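Local structure of digeranylgeranylglycerophospholipid reductase (Sulfolobus acidocaldarius, 4OPC) at residues 182-192 / 261-272. The protein reduces the double bonds of the geranylgeranyl chains of archaeal membrane lipid precursors with an FAD cofactor, giving saturated archaeols. Numbering follows the deposited sequence.
Sequences DADVAYREVLL and KLLVKGGALVPT. With FDA (dihydroflavine-adenine dinucleotide), chain B.
Backbone hydrogen bonds, running from T272 N to D182 O (2.8 Å) at one end to L192 N and K261 O at the other, join 182-192 and 261-272 as an antiparallel pair. In this large mixed sheet beside the flavin, 261-271 is an outermost strand, while 183-192 is bonded on its other side to strand 226-234. Paired bonds link D184 with V270, A186 with A268 and R188 with G266. The register then shifts at a classic beta bulge: L263 and V264 both face V190, whose O receives L263 N in an almost straight bond (2.8 Å, 176° at the hydrogen), while its own N donates to V264 O. On one face, Y187 OH donates to the anti lone pair of E189 OE2 (2.6 Å), which lies in the ring plane; Y246 binds the other carboxylate oxygen. Y187, its chi1 of 173° turning CG away from the backbone N, slants over the neighbouring strand, CD1 reaching G266 C at 3.4 Å, and its hydroxyl lies alongside the methylenes of K265. A leucine here would probably leave E189 OE2 without its hydroxyl partner and K265 CB and CE less well packed. At G267 a CB would collide with A186 O, consistent with the close approach of the backbones here. On the other face, R188 bends at chi2 and lays its guanidinium against V264, CG1 sitting 3.5 Å above the centre of the plane. At the guanidinium edge, NH1 donates to a water (2.9 Å) that returns a weak bond to K265 O. Farther along this face the small side chains of A186 and A268 border the dimethylbenzene end of the reduced flavin: A186 CB meets C7M at 3.5 Å, and A268 CB meets C8M at 3.8 Å.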
ATOM      1  N   ASP A 182       4.279 -12.036   3.852  1.00 11.95           N
ATOM      2  CA  ASP A 182       4.431 -10.817   3.050  1.00 12.11           C
ATOM      3  C   ASP A 182       3.232  -9.883   3.228  1.00 11.32           C
ATOM      4  O   ASP A 182       2.933  -9.055   2.356  1.00 11.83           O
ATOM      5  CB  ASP A 182       4.632 -11.163   1.572  1.00 12.21           C
ATOM      6  CG  ASP A 182       6.004 -11.743   1.270  1.00 14.44           C
ATOM      7  OD1 ASP A 182       6.912 -11.715   2.129  1.00 17.95           O
ATOM      8  OD2 ASP A 182       6.192 -12.246   0.145  1.00 18.33           O
ATOM      9  N   ALA A 183       2.556  -9.992   4.371  1.00 10.92           N
ATOM     10  CA  ALA A 183       1.515  -9.043   4.745  1.00 11.42           C
ATOM     11  C   ALA A 183       1.511  -8.901   6.251  1.00 12.13           C
ATOM     12  O   ALA A 183       2.067  -9.745   6.967  1.00 12.58           O
ATOM     13  CB  ALA A 183       0.137  -9.520   4.254  1.00 14.92           C
ATOM     14  N   ASP A 184       0.935  -7.804   6.717  1.00 11.87           N
ATOM     15  CA  ASP A 184       0.666  -7.620   8.128  0.51 14.55           C
ATOM     16  C   ASP A 184      -0.847  -7.602   8.351  1.00 13.64           C
ATOM     17  O   ASP A 184      -1.616  -7.265   7.458  1.00 15.91           O
ATOM     18  CB  ASP A 184       1.305  -6.316   8.648  0.51 12.99           C
ATOM     19  CG  ASP A 184       2.799  -6.462   8.957  0.51 19.48           C
ATOM     20  OD1 ASP A 184       3.471  -7.273   8.286  0.51 16.30           O
ATOM     21  OD2 ASP A 184       3.311  -5.758   9.869  0.51 15.27           O
ATOM     22  N   VAL A 185      -1.265  -7.958   9.552  1.00 12.91           N
ATOM     23  CA  VAL A 185      -2.622  -7.673   9.964  1.00 13.81           C
ATOM     24  C   VAL A 185      -2.470  -6.406  10.796  1.00 12.67           C
ATOM     25  O   VAL A 185      -1.506  -6.255  11.566  1.00 13.67           O
ATOM     26  CB  VAL A 185      -3.264  -8.831  10.756  1.00 17.10           C
ATOM     27  CG1 VAL A 185      -2.423  -9.224  11.925  1.00 21.50           C
ATOM     28  CG2 VAL A 185      -4.668  -8.451  11.231  1.00 18.06           C
ATOM     29  N   ALA A 186      -3.381  -5.465  10.616  1.00 11.88           N
ATOM     30  CA  ALA A 186      -3.302  -4.200  11.324  1.00 13.20           C
ATOM     31  C   ALA A 186      -4.684  -3.825  11.852  1.00 12.94           C
ATOM     32  O   ALA A 186      -5.709  -4.189  11.270  1.00 14.75           O
ATOM     33  CB  ALA A 186      -2.734  -3.118  10.425  1.00 14.67           C
ATOM     34  N   TYR A 187      -4.715  -3.121  12.976  1.00 12.37           N
ATOM     35  CA  TYR A 187      -5.948  -2.800  13.671  1.00 12.18           C
ATOM     36  C   TYR A 187      -5.812  -1.417  14.256  1.00 13.89           C
ATOM     37  O   TYR A 187      -4.725  -1.064  14.746  1.00 13.75           O
ATOM     38  CB  TYR A 187      -6.167  -3.802  14.810  1.00 14.39           C
ATOM     39  CG  TYR A 187      -7.338  -3.451  15.692  1.00 15.09           C
ATOM     40  CD1 TYR A 187      -8.634  -3.775  15.319  1.00 15.03           C
ATOM     41  CD2 TYR A 187      -7.151  -2.779  16.896  1.00 17.18           C
ATOM     42  CE1 TYR A 187      -9.699  -3.440  16.110  1.00 17.25           C
ATOM     43  CE2 TYR A 187      -8.222  -2.438  17.692  1.00 17.03           C
ATOM     44  CZ  TYR A 187      -9.492  -2.775  17.299  1.00 16.54           C
ATOM     45  OH  TYR A 187     -10.598  -2.454  18.065  1.00 20.09           O
ATOM     46  N   ARG A 188      -6.879  -0.630  14.226  1.00 13.91           N
ATOM     47  CA  ARG A 188      -6.828   0.700  14.813  1.00 14.32           C
ATOM     48  C   ARG A 188      -8.162   1.134  15.397  1.00 14.97           C
ATOM     49  O   ARG A 188      -9.231   0.645  15.000  1.00 15.60           O
ATOM     50  CB  ARG A 188      -6.373   1.738  13.776  1.00 16.04           C
ATOM     51  CG  ARG A 188      -7.354   2.000  12.613  1.00 16.02           C
ATOM     52  CD  ARG A 188      -8.402   3.080  12.970  1.00 16.72           C
ATOM     53  NE  ARG A 188      -9.286   3.439  11.866  1.00 18.05           N
ATOM     54  CZ  ARG A 188     -10.351   2.736  11.501  1.00 17.44           C
ATOM     55  NH1 ARG A 188     -10.655   1.614  12.134  1.00 17.54           N
ATOM     56  NH2 ARG A 188     -11.120   3.153  10.495  1.00 18.04           N
ATOM     57  N   GLU A 189      -8.089   2.095  16.314  1.00 15.04           N
ATOM     58  CA  GLU A 189      -9.259   2.804  16.808  1.00 15.89           C
ATOM     59  C   GLU A 189      -9.044   4.304  16.690  1.00 16.26           C
ATOM     60  O   GLU A 189      -7.908   4.772  16.666  1.00 16.46           O
ATOM     61  CB  GLU A 189      -9.565   2.416  18.266  1.00 17.72           C
ATOM     62  CG  GLU A 189      -9.688   0.922  18.449  1.00 17.94           C
ATOM     63  CD  GLU A 189     -10.038   0.492  19.850  1.00 18.07           C
ATOM     64  OE1 GLU A 189      -9.820   1.277  20.806  1.00 20.07           O
ATOM     65  OE2 GLU A 189     -10.526  -0.648  19.994  1.00 21.29           O
ATOM     66  N   VAL A 190     -10.128   5.058  16.572  1.00 18.10           N
ATOM     67  CA  VAL A 190     -10.039   6.503  16.706  1.00 18.60           C
ATOM     68  C   VAL A 190     -10.721   6.888  18.010  1.00 21.79           C
ATOM     69  O   VAL A 190     -11.881   6.538  18.235  1.00 23.58           O
ATOM     70  CB  VAL A 190     -10.659   7.247  15.509  1.00 19.76           C
ATOM     71  CG1 VAL A 190     -10.732   8.741  15.798  1.00 24.08           C
ATOM     72  CG2 VAL A 190      -9.844   6.985  14.261  1.00 18.84           C
ATOM     73  N   LEU A 191      -9.984   7.588  18.873  1.00 20.01           N
ATOM     74  CA  LEU A 191     -10.463   7.949  20.201  1.00 21.48           C
ATOM     75  C   LEU A 191     -10.224   9.420  20.503  1.00 23.53           C
ATOM     76  O   LEU A 191      -9.286  10.026  19.989  1.00 24.21           O
ATOM     77  CB  LEU A 191      -9.731   7.108  21.254  1.00 25.90           C
ATOM     78  CG  LEU A 191      -9.966   5.598  21.191  1.00 26.47           C
ATOM     79  CD1 LEU A 191      -8.654   4.865  21.335  1.00 33.41           C
ATOM     80  CD2 LEU A 191     -10.934   5.167  22.280  1.00 36.30           C
ATOM     81  N   LEU A 192     -11.078   9.986  21.354  1.00 25.66           N
ATOM     82  CA  LEU A 192     -10.826  11.306  21.923  1.00 26.78           C
ATOM     83  C   LEU A 192      -9.805  11.188  23.050  1.00 23.00           C
ATOM     84  O   LEU A 192      -9.680  10.131  23.670  1.00 28.57           O
ATOM     85  CB  LEU A 192     -12.124  11.910  22.464  1.00 27.53           C
ATOM     86  CG  LEU A 192     -13.255  12.026  21.442  1.00 30.65           C
ATOM     87  CD1 LEU A 192     -14.474  12.734  22.027  1.00 32.74           C
ATOM     88  CD2 LEU A 192     -12.766  12.741  20.194  1.00 30.05           C
ATOM     89  N   LYS A 261     -14.929   7.057  24.725  1.00 29.53           N
ATOM     90  CA  LYS A 261     -15.265   7.925  23.597  0.51 27.16           C
ATOM     91  C   LYS A 261     -14.570   7.490  22.309  1.00 29.12           C
ATOM     92  O   LYS A 261     -13.703   8.173  21.754  1.00 30.00           O
ATOM     93  CB  LYS A 261     -15.001   9.393  23.923  0.51 28.12           C
ATOM     94  CG  LYS A 261     -15.843   9.907  25.089  0.51 30.22           C
ATOM     95  CD  LYS A 261     -17.315   9.525  24.919  0.51 31.79           C
ATOM     96  CE  LYS A 261     -18.192  10.082  26.039  0.51 34.42           C
ATOM     97  NZ  LYS A 261     -17.877   9.518  27.378  0.51 34.96           N
ATOM     98  N   LEU A 262     -14.981   6.330  21.841  1.00 26.39           N
ATOM     99  CA  LEU A 262     -14.459   5.764  20.613  1.00 22.82           C
ATOM    100  C   LEU A 262     -15.317   6.190  19.400  1.00 26.89           C
ATOM    101  O   LEU A 262     -16.555   6.177  19.463  1.00 27.68           O
ATOM    102  CB  LEU A 262     -14.418   4.252  20.773  1.00 27.15           C
ATOM    103  CG  LEU A 262     -13.833   3.414  19.645  1.00 35.62           C
ATOM    104  CD1 LEU A 262     -13.112   2.212  20.231  1.00 40.07           C
ATOM    105  CD2 LEU A 262     -14.936   2.973  18.700  1.00 32.09           C
ATOM    106  N   LEU A 263     -14.666   6.589  18.308  1.00 25.97           N
ATOM    107  CA  LEU A 263     -15.376   7.009  17.093  1.00 22.29           C
ATOM    108  C   LEU A 263     -15.421   5.919  16.020  1.00 22.91           C
ATOM    109  O   LEU A 263     -16.363   5.864  15.230  1.00 24.14           O
ATOM    110  CB  LEU A 263     -14.772   8.288  16.496  1.00 28.21           C
ATOM    111  CG  LEU A 263     -15.007   9.645  17.181  1.00 29.84           C
ATOM    112  CD1 LEU A 263     -14.064   9.864  18.330  1.00 34.29           C
ATOM    113  CD2 LEU A 263     -14.871  10.770  16.165  1.00 49.94           C
ATOM    114  N   VAL A 264     -14.403   5.065  15.984  1.00 21.69           N
ATOM    115  CA  VAL A 264     -14.344   3.985  15.006  1.00 21.50           C
ATOM    116  C   VAL A 264     -13.345   2.926  15.473  1.00 20.04           C
ATOM    117  O   VAL A 264     -12.417   3.228  16.221  1.00 21.02           O
ATOM    118  CB  VAL A 264     -13.942   4.518  13.605  1.00 21.90           C
ATOM    119  CG1 VAL A 264     -12.446   4.709  13.506  1.00 25.56           C
ATOM    120  CG2 VAL A 264     -14.435   3.592  12.494  1.00 26.67           C
ATOM    121  N   LYS A 265     -13.539   1.686  15.044  1.00 18.60           N
ATOM    122  CA  LYS A 265     -12.622   0.602  15.374  1.00 18.47           C
ATOM    123  C   LYS A 265     -12.669  -0.485  14.305  1.00 16.45           C
ATOM    124  O   LYS A 265     -13.731  -0.765  13.718  1.00 18.16           O
ATOM    125  CB  LYS A 265     -12.967   0.015  16.742  1.00 22.75           C
ATOM    126  CG  LYS A 265     -14.359  -0.583  16.790  1.00 21.87           C
ATOM    127  CD  LYS A 265     -14.803  -0.910  18.205  1.00 34.42           C
ATOM    128  CE  LYS A 265     -13.915  -1.957  18.845  1.00 35.03           C
ATOM    129  NZ  LYS A 265     -14.518  -2.449  20.126  1.00 39.19           N
ATOM    130  N   GLY A 266     -11.523  -1.100  14.038  1.00 16.79           N
ATOM    131  CA  GLY A 266     -11.484  -2.164  13.059  1.00 16.18           C
ATOM    132  C   GLY A 266     -10.104  -2.448  12.533  1.00 14.40           C
ATOM    133  O   GLY A 266      -9.193  -1.641  12.676  1.00 14.53           O
ATOM    134  N   GLY A 267      -9.970  -3.599  11.885  1.00 15.29           N
ATOM    135  CA  GLY A 267      -8.713  -4.039  11.330  1.00 15.31           C
ATOM    136  C   GLY A 267      -8.879  -4.641   9.948  1.00 13.08           C
ATOM    137  O   GLY A 267      -9.989  -4.903   9.492  1.00 15.20           O
ATOM    138  N   ALA A 268      -7.743  -4.890   9.304  1.00 13.21           N
ATOM    139  CA  ALA A 268      -7.698  -5.474   7.973  1.00 12.08           C
ATOM    140  C   ALA A 268      -6.266  -5.893   7.662  1.00 11.71           C
ATOM    141  O   ALA A 268      -5.324  -5.549   8.384  1.00 12.87           O
ATOM    142  CB  ALA A 268      -8.202  -4.466   6.922  1.00 13.71           C
ATOM    143  N   LEU A 269      -6.100  -6.635   6.579  1.00 12.69           N
ATOM    144  CA  LEU A 269      -4.772  -7.025   6.144  1.00 14.12           C
ATOM    145  C   LEU A 269      -4.146  -5.977   5.226  1.00 12.46           C
ATOM    146  O   LEU A 269      -4.860  -5.262   4.509  1.00 13.18           O
ATOM    147  CB  LEU A 269      -4.838  -8.389   5.458  1.00 16.46           C
ATOM    148  CG  LEU A 269      -4.913  -9.559   6.449  1.00 25.86           C
ATOM    149  CD1 LEU A 269      -5.943 -10.582   6.023  1.00 39.08           C
ATOM    150  CD2 LEU A 269      -3.537 -10.206   6.623  1.00 27.97           C
ATOM    151  N   VAL A 270      -2.822  -5.887   5.258  1.00 11.96           N
ATOM    152  CA  VAL A 270      -2.102  -4.992   4.369  0.87 14.02           C
ATOM    153  C   VAL A 270      -0.871  -5.708   3.787  1.00 12.25           C
ATOM    154  O   VAL A 270      -0.029  -6.221   4.511  1.00 12.67           O
ATOM    155  CB  VAL A 270      -1.787  -3.629   5.059  0.87 17.35           C
ATOM    156  CG1 VAL A 270      -0.969  -3.830   6.311  0.87 18.95           C
ATOM    157  CG2 VAL A 270      -1.089  -2.656   4.107  0.87 16.44           C
ATOM    158  N   PRO A 271      -0.785  -5.764   2.457  1.00 10.22           N
ATOM    159  CA  PRO A 271       0.408  -6.395   1.869  1.00 12.24           C
ATOM    160  C   PRO A 271       1.669  -5.580   2.135  1.00 11.81           C
ATOM    161  O   PRO A 271       1.604  -4.361   2.265  1.00 13.59           O
ATOM    162  CB  PRO A 271       0.090  -6.437   0.372  1.00 14.17           C
ATOM    163  CG  PRO A 271      -0.897  -5.308   0.162  1.00 16.45           C
ATOM    164  CD  PRO A 271      -1.684  -5.180   1.446  1.00 12.81           C
ATOM    165  N   THR A 272       2.812  -6.252   2.262  1.00 11.91           N
ATOM    166  CA  THR A 272       4.068  -5.561   2.553  1.00 12.61           C
ATOM    167  C   THR A 272       5.195  -6.108   1.693  1.00 14.21           C
ATOM    168  O   THR A 272       6.205  -6.566   2.203  1.00 16.99           O
ATOM    169  CB  THR A 272       4.473  -5.727   4.032  1.00 15.10           C
ATOM    170  OG1 THR A 272       4.667  -7.120   4.321  1.00 16.44           O
ATOM    171  CG2 THR A 272       3.412  -5.162   4.982  1.00 17.16           C
TER
HETATM  172  PA  FDA B 501      -9.490  -0.825  -0.528  1.00 11.70           P
HETATM  173  O1A FDA B 501      -9.534  -2.078   0.256  1.00 12.00           O
HETATM  174  O2A FDA B 501      -9.491   0.489   0.244  1.00 12.71           O
HETATM  175  O5B FDA B 501     -10.723  -0.794  -1.521  1.00 11.03           O
HETATM  176  C5B FDA B 501     -11.137  -1.988  -2.213  1.00 11.04           C
HETATM  177  C4B FDA B 501     -12.588  -1.815  -2.576  1.00 11.70           C
HETATM  178  O4B FDA B 501     -12.998  -2.896  -3.438  1.00 11.74           O
HETATM  179  C3B FDA B 501     -13.558  -1.809  -1.390  1.00 12.68           C
HETATM  180  O3B FDA B 501     -14.293  -0.588  -1.334  1.00 12.98           O
HETATM  181  C2B FDA B 501     -14.419  -3.068  -1.611  1.00 12.65           C
HETATM  182  O2B FDA B 501     -15.761  -2.894  -1.183  1.00 13.64           O
HETATM  183  C1B FDA B 501     -14.331  -3.243  -3.119  1.00 11.82           C
HETATM  184  N9A FDA B 501     -14.532  -4.588  -3.644  1.00 11.73           N
HETATM  185  C8A FDA B 501     -13.801  -5.713  -3.350  1.00 11.96           C
HETATM  186  N7A FDA B 501     -14.155  -6.774  -4.038  1.00 11.86           N
HETATM  187  C5A FDA B 501     -15.181  -6.312  -4.848  1.00 11.31           C
HETATM  188  C6A FDA B 501     -15.948  -6.934  -5.852  1.00 11.73           C
HETATM  189  N6A FDA B 501     -15.760  -8.191  -6.258  1.00 13.27           N
HETATM  190  N1A FDA B 501     -16.852  -6.177  -6.505  1.00 11.89           N
HETATM  191  C2A FDA B 501     -17.017  -4.904  -6.131  1.00 12.57           C
HETATM  192  N3A FDA B 501     -16.329  -4.199  -5.231  1.00 12.19           N
HETATM  193  C4A FDA B 501     -15.400  -4.961  -4.641  1.00 11.53           C
HETATM  194  N1  FDA B 501      -1.942   3.521   4.048  1.00 10.95           N
HETATM  195  C2  FDA B 501      -1.585   4.846   4.083  1.00 11.33           C
HETATM  196  O2  FDA B 501      -1.266   5.449   3.064  1.00 11.95           O
HETATM  197  N3  FDA B 501      -1.634   5.473   5.300  1.00 11.51           N
HETATM  198  C4  FDA B 501      -1.893   4.897   6.526  1.00 11.85           C
HETATM  199  O4  FDA B 501      -2.035   5.610   7.517  1.00 12.91           O
HETATM  200  C4X FDA B 501      -2.191   3.520   6.442  1.00 11.30           C
HETATM  201  N5  FDA B 501      -2.502   2.843   7.585  1.00 11.23           N
HETATM  202  C5X FDA B 501      -3.115   1.609   7.516  1.00 10.87           C
HETATM  203  C6  FDA B 501      -3.683   1.039   8.647  1.00 11.82           C
HETATM  204  C7  FDA B 501      -4.383  -0.156   8.586  1.00 11.46           C
HETATM  205  C7M FDA B 501      -5.090  -0.662   9.817  1.00 12.64           C
HETATM  206  C8  FDA B 501      -4.482  -0.835   7.362  1.00 11.22           C
HETATM  207  C8M FDA B 501      -5.297  -2.102   7.250  1.00 13.20           C
HETATM  208  C9  FDA B 501      -3.895  -0.277   6.224  1.00 10.98           C
HETATM  209  C9A FDA B 501      -3.233   0.944   6.283  1.00 10.94           C
HETATM  210  N10 FDA B 501      -2.663   1.559   5.144  1.00 10.59           N
HETATM  211  C10 FDA B 501      -2.263   2.875   5.214  1.00 11.36           C
HETATM  212  C1' FDA B 501      -2.778   0.947   3.797  1.00 10.80           C
HETATM  213  C2' FDA B 501      -3.950   1.568   3.015  1.00 11.01           C
HETATM  214  O2' FDA B 501      -5.114   1.661   3.842  1.00 11.03           O
HETATM  215  C3' FDA B 501      -4.290   0.712   1.792  1.00 11.05           C
HETATM  216  O3' FDA B 501      -3.079   0.413   1.110  1.00 10.86           O
HETATM  217  C4' FDA B 501      -5.219   1.374   0.765  1.00 11.09           C
HETATM  218  O4' FDA B 501      -6.365   1.952   1.389  1.00 11.32           O
HETATM  219  C5' FDA B 501      -5.647   0.392  -0.300  1.00 10.85           C
HETATM  220  O5' FDA B 501      -6.599   1.012  -1.188  1.00 10.69           O
HETATM  221  P   FDA B 501      -7.332   0.135  -2.294  1.00 10.86           P
HETATM  222  O1P FDA B 501      -8.213   1.052  -3.037  1.00 10.79           O
HETATM  223  O2P FDA B 501      -6.342  -0.706  -3.087  1.00 10.79           O
HETATM  224  O3P FDA B 501      -8.186  -0.937  -1.468  1.00 10.86           O
HETATM  225  O   HOH W   1       5.245  -8.433   6.685  1.00 14.83           O
HETATM  226  O   HOH W   2     -13.070   0.455  11.105  1.00 20.81           O